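Local structure of protein (hdlp (histone deacetylase-like protein)) (Aquifex aeolicus, 1C3P) at residues Leu167-Cys172 with Gly256-Leu261; Leu190-Glu195 with Ser266-Ser271. The protein is a bacterial homologue of the histone deacetylases that binds zinc and inhibitors of these enzymes, and probably acts as a metal-dependent deacetylase. All coordinates share one frame; numbering follows the deposited sequence.

Contact 1 (Leu167-Cys172 with Gly256-Leu261); sequences LDAHHC and GTDPLL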
# COMPACT_ATOMS: atom_id res chain seq x y z
N LEU A 167 -4.58 3.51 3.31
CA LEU A 167 -4.64 3.03 4.69
C LEU A 167 -3.32 2.57 5.29
O LEU A 167 -3.28 2.09 6.42
CB LEU A 167 -5.68 1.90 4.80
CG LEU A 167 -7.09 2.37 4.40
CD1 LEU A 167 -8.09 1.26 4.68
CD2 LEU A 167 -7.49 3.63 5.19
N ASP A 168 -2.25 2.72 4.51
CA ASP A 168 -0.90 2.38 4.96
C ASP A 168 -0.61 3.28 6.17
O ASP A 168 -1.09 4.41 6.22
CB ASP A 168 0.10 2.71 3.86
CG ASP A 168 1.48 2.17 4.13
OD1 ASP A 168 1.65 0.94 4.04
OD2 ASP A 168 2.39 2.96 4.45
N ALA A 169 0.19 2.79 7.12
CA ALA A 169 0.55 3.53 8.33
C ALA A 169 1.47 4.72 8.08
O ALA A 169 1.83 5.44 9.01
CB ALA A 169 1.19 2.57 9.38
N HIS A 170 1.86 4.93 6.82
CA HIS A 170 2.71 6.07 6.47
C HIS A 170 2.00 6.88 5.40
O HIS A 170 1.28 6.33 4.57
CB HIS A 170 4.08 5.63 5.94
CG HIS A 170 4.90 4.87 6.93
ND1 HIS A 170 4.74 3.52 7.17
CD2 HIS A 170 5.88 5.28 7.77
CE1 HIS A 170 5.58 3.14 8.11
NE2 HIS A 170 6.29 4.19 8.50
N HIS A 171 2.22 8.19 5.42
CA HIS A 171 1.61 9.12 4.46
C HIS A 171 2.07 8.92 3.01
O HIS A 171 3.26 8.73 2.75
CB HIS A 171 1.90 10.55 4.94
CG HIS A 171 1.56 11.63 3.96
ND1 HIS A 171 0.28 11.85 3.50
CD2 HIS A 171 2.34 12.58 3.38
CE1 HIS A 171 0.29 12.88 2.67
NE2 HIS A 171 1.52 13.34 2.59
N CYS A 172 1.13 8.95 2.08
CA CYS A 172 1.42 8.83 0.65
C CYS A 172 1.90 10.19 0.14
O CYS A 172 1.24 10.83 -0.68
CB CYS A 172 0.15 8.40 -0.12
SG CYS A 172 -1.35 9.32 0.33
N GLY A 256 -1.60 -1.30 2.78
CA GLY A 256 -0.36 -1.77 3.40
C GLY A 256 -0.68 -2.40 4.75
O GLY A 256 -1.63 -1.99 5.42
N THR A 257 0.10 -3.40 5.15
CA THR A 257 -0.14 -4.08 6.42
C THR A 257 0.70 -3.53 7.56
O THR A 257 0.65 -4.04 8.67
CB THR A 257 0.12 -5.61 6.31
OG1 THR A 257 1.48 -5.86 5.96
CG2 THR A 257 -0.79 -6.22 5.24
N ASP A 258 1.46 -2.47 7.31
CA ASP A 258 2.26 -1.92 8.38
C ASP A 258 1.50 -1.37 9.60
O ASP A 258 2.11 -1.09 10.62
CB ASP A 258 3.29 -0.89 7.87
CG ASP A 258 2.70 0.16 6.98
OD1 ASP A 258 1.46 0.24 6.86
OD2 ASP A 258 3.50 0.93 6.39
N PRO A 259 0.18 -1.13 9.49
CA PRO A 259 -0.51 -0.64 10.69
C PRO A 259 -0.66 -1.69 11.81
O PRO A 259 -1.00 -1.35 12.94
CB PRO A 259 -1.87 -0.17 10.14
CG PRO A 259 -2.07 -1.09 8.96
CD PRO A 259 -0.72 -1.03 8.32
N LEU A 260 -0.38 -2.95 11.51
CA LEU A 260 -0.51 -4.02 12.50
C LEU A 260 0.50 -3.98 13.65
O LEU A 260 1.65 -3.57 13.49
CB LEU A 260 -0.42 -5.40 11.81
CG LEU A 260 -1.45 -5.67 10.71
CD1 LEU A 260 -1.05 -6.91 9.91
CD2 LEU A 260 -2.83 -5.80 11.32
N LEU A 261 0.04 -4.43 14.81
CA LEU A 261 0.86 -4.48 16.01
C LEU A 261 2.22 -5.14 15.78
O LEU A 261 3.25 -4.64 16.25
CB LEU A 261 0.10 -5.24 17.11
CG LEU A 261 0.87 -5.60 18.38
CD1 LEU A 261 1.45 -4.34 19.00
CD2 LEU A 261 -0.06 -6.29 19.37

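Contact 2 (Leu190-Glu195 with Ser266-Ser271); sequences LHQSPE and SKFNLS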
# COMPACT_ATOMS: atom_id res chain seq x y z
N LEU A 190 -4.78 8.04 5.94
CA LEU A 190 -4.74 7.97 7.39
C LEU A 190 -3.30 7.46 7.58
O LEU A 190 -2.84 6.62 6.82
CB LEU A 190 -5.70 6.93 8.00
CG LEU A 190 -7.18 6.77 7.66
CD1 LEU A 190 -7.88 6.25 8.90
CD2 LEU A 190 -7.80 8.04 7.19
N HIS A 191 -2.60 7.94 8.59
CA HIS A 191 -1.22 7.51 8.79
C HIS A 191 -0.66 8.00 10.11
O HIS A 191 -1.28 8.82 10.79
CB HIS A 191 -0.39 8.04 7.62
CG HIS A 191 -0.66 9.48 7.30
ND1 HIS A 191 -0.17 10.53 8.05
CD2 HIS A 191 -1.44 10.04 6.34
CE1 HIS A 191 -0.63 11.67 7.56
NE2 HIS A 191 -1.40 11.40 6.52
N GLN A 192 0.49 7.45 10.51
CA GLN A 192 1.15 7.88 11.75
C GLN A 192 1.50 9.34 11.52
O GLN A 192 1.91 9.71 10.42
CB GLN A 192 2.47 7.13 11.97
CG GLN A 192 2.34 5.64 12.10
CD GLN A 192 3.70 4.98 12.01
OE1 GLN A 192 4.42 4.83 13.01
NE2 GLN A 192 4.09 4.62 10.79
N SER A 193 1.35 10.17 12.54
CA SER A 193 1.68 11.57 12.37
C SER A 193 3.16 11.78 11.99
O SER A 193 4.05 11.12 12.51
CB SER A 193 1.39 12.36 13.65
OG SER A 193 1.84 13.70 13.51
N PRO A 194 3.43 12.73 11.08
CA PRO A 194 4.78 13.06 10.61
C PRO A 194 5.54 13.70 11.78
O PRO A 194 6.76 13.91 11.70
CB PRO A 194 4.53 14.08 9.49
CG PRO A 194 3.05 13.96 9.18
CD PRO A 194 2.45 13.66 10.50
N GLU A 195 4.83 14.05 12.85
CA GLU A 195 5.53 14.62 14.00
C GLU A 195 6.45 13.52 14.57
O GLU A 195 7.44 13.83 15.23
CB GLU A 195 4.55 15.13 15.08
CG GLU A 195 4.01 14.08 16.04
CD GLU A 195 4.89 13.85 17.28
OE1 GLU A 195 4.58 12.89 18.02
OE2 GLU A 195 5.85 14.61 17.55
N SER A 266 5.65 0.69 12.35
CA SER A 266 4.58 1.62 12.73
C SER A 266 4.38 1.54 14.23
O SER A 266 4.62 0.51 14.86
CB SER A 266 3.23 1.27 12.07
OG SER A 266 2.52 0.29 12.82
N LYS A 267 3.93 2.65 14.81
CA LYS A 267 3.65 2.67 16.23
C LYS A 267 2.17 2.35 16.44
O LYS A 267 1.63 2.55 17.52
CB LYS A 267 3.99 4.03 16.82
CG LYS A 267 5.46 4.39 16.66
CD LYS A 267 6.36 3.33 17.24
CE LYS A 267 7.81 3.71 17.05
NZ LYS A 267 8.71 2.62 17.49
N PHE A 268 1.51 1.87 15.38
CA PHE A 268 0.10 1.48 15.45
C PHE A 268 0.07 0.03 15.95
O PHE A 268 0.94 -0.76 15.61
CB PHE A 268 -0.57 1.54 14.07
CG PHE A 268 -0.84 2.93 13.55
CD1 PHE A 268 -1.45 3.10 12.30
CD2 PHE A 268 -0.52 4.07 14.30
CE1 PHE A 268 -1.75 4.37 11.80
CE2 PHE A 268 -0.82 5.36 13.80
CZ PHE A 268 -1.43 5.51 12.56
N ASN A 269 -0.93 -0.31 16.75
CA ASN A 269 -1.04 -1.67 17.28
C ASN A 269 -2.37 -2.30 16.90
O ASN A 269 -3.11 -2.79 17.75
CB ASN A 269 -0.94 -1.67 18.81
CG ASN A 269 0.35 -1.06 19.31
OD1 ASN A 269 1.43 -1.32 18.76
ND2 ASN A 269 0.27 -0.27 20.37
N LEU A 270 -2.67 -2.31 15.61
CA LEU A 270 -3.92 -2.87 15.16
C LEU A 270 -3.92 -4.40 15.01
O LEU A 270 -2.86 -5.04 14.97
CB LEU A 270 -4.31 -2.26 13.82
CG LEU A 270 -4.33 -0.73 13.68
CD1 LEU A 270 -5.03 -0.41 12.37
CD2 LEU A 270 -5.06 -0.07 14.85
N SER A 271 -5.13 -4.95 14.92
CA SER A 271 -5.37 -6.38 14.71
C SER A 271 -5.68 -6.58 13.23
O SER A 271 -6.13 -5.63 12.57
CB SER A 271 -6.59 -6.85 15.52
OG SER A 271 -7.79 -6.31 14.99

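Contact 1 (Leu167-Cys172 with Gly256-Leu261)
Two carboxylates come close here with no hydrogen bond assigned between them: Asp-168 OD1 lies 2.9 Å from Asp-258 OD1, the side chains crossing at about a right angle with their carboxylate planes 47° apart. Asp-168, His-170 and Asp-258 are the zinc ligands of this protein; no zinc ion is bound in this model, and the close approach of the carboxylate oxygens is consistent with an empty metal site. Asp-258 has CG between its own backbone N and carbonyl carbon (chi1 51°), which turns the carboxylate toward 167-172, where each oxygen accepts from a different donor. Asp-258 OD1 takes a nearly straight bond from Ala-169 N at 2.9 Å, and Asp-258 OD2 a more bent one (145°) from His-170 ND1 at 3.0 Å. Both donors come from above the carboxylate plane, although Asp-258 OD2 lies in the imidazole plane. The ligands sit on loops following parallel strands 162-166 and 250-254, as expected for a site at the strand ends of an alpha/beta fold. An asparagine in place of Asp-258 has one carboxylate oxygen fewer and would probably leave Ala-169 N or His-170 ND1 without its mate. Asp-168 OD2 closes an Asx turn by accepting His-170 N. On the same loops, Ala-169 CB packs on Pro-259 CB.

Contact 2 (Leu190-Glu195 with Ser266-Ser271)
The end of strand 185-192, in the parallel sheet of this alpha/beta fold, meets the loop that leads into helix 272-286, and Gln-192 carries most of the join. Its CG lies anti to the carbonyl carbon (chi1 -61°) and the chain runs on extended, carrying the amide to the backbone of Ser-266 and Lys-267. There Gln-192 OE1 accepts Lys-267 N at 2.9 Å; the donor stands well above the carbonyl plane of the amide, and the N-H points at the oxygen with an angle of 151°. The other end of the amide, Gln-192 NE2, passes Ser-266 CB at 3.7 Å and donates to Ala-169 O, so a bond at each end limits how the amide can turn. Nearer the backbone on the same side chain, Gln-192 CG rests over one face of the Phe-268 ring, offset toward the rim, in a CH-pi contact 3.9 Å from the centroid. The ring also meets the strand itself: Phe-268 CZ comes within 3.4 Å of Gln-192 N. Ser-266 OG, which takes Phe-268 N in an ST turn, has its stronger partner in Asp-258 O. Beyond the contact, Phe-268 touches Leu-222 of strand 217-222, the edge strand beside 185-192, while Leu-190 and Leu-270 both pack on Phe-231 of helix 228-245.

The loop after strand 250-254 supplies one side of both contacts, Gly-256 to Leu-261 in contact 1 and Ser-266 to Ser-271 in contact 2, one meeting the loop that follows strand 162-166, the other the end of strand 185-192. Both are buried, their centres 7 Å apart. Contact 1 is the deeper, its centre 7 Å from that of the chain; contact 2 lies at 14 Å and has one exposed participant, Lys-267. The chemistry differs: acids and a histidine set to hold a metal, against a neutral amide and an aromatic ring. Ser-266 OG bonded to Asp-258 O, and Gln-192 beside His-170, make contact 2 a second layer to the zinc site; backbone bonds from Gln-192 N to Ala-169 O and from Leu-261 N to Leu-270 O also join the two.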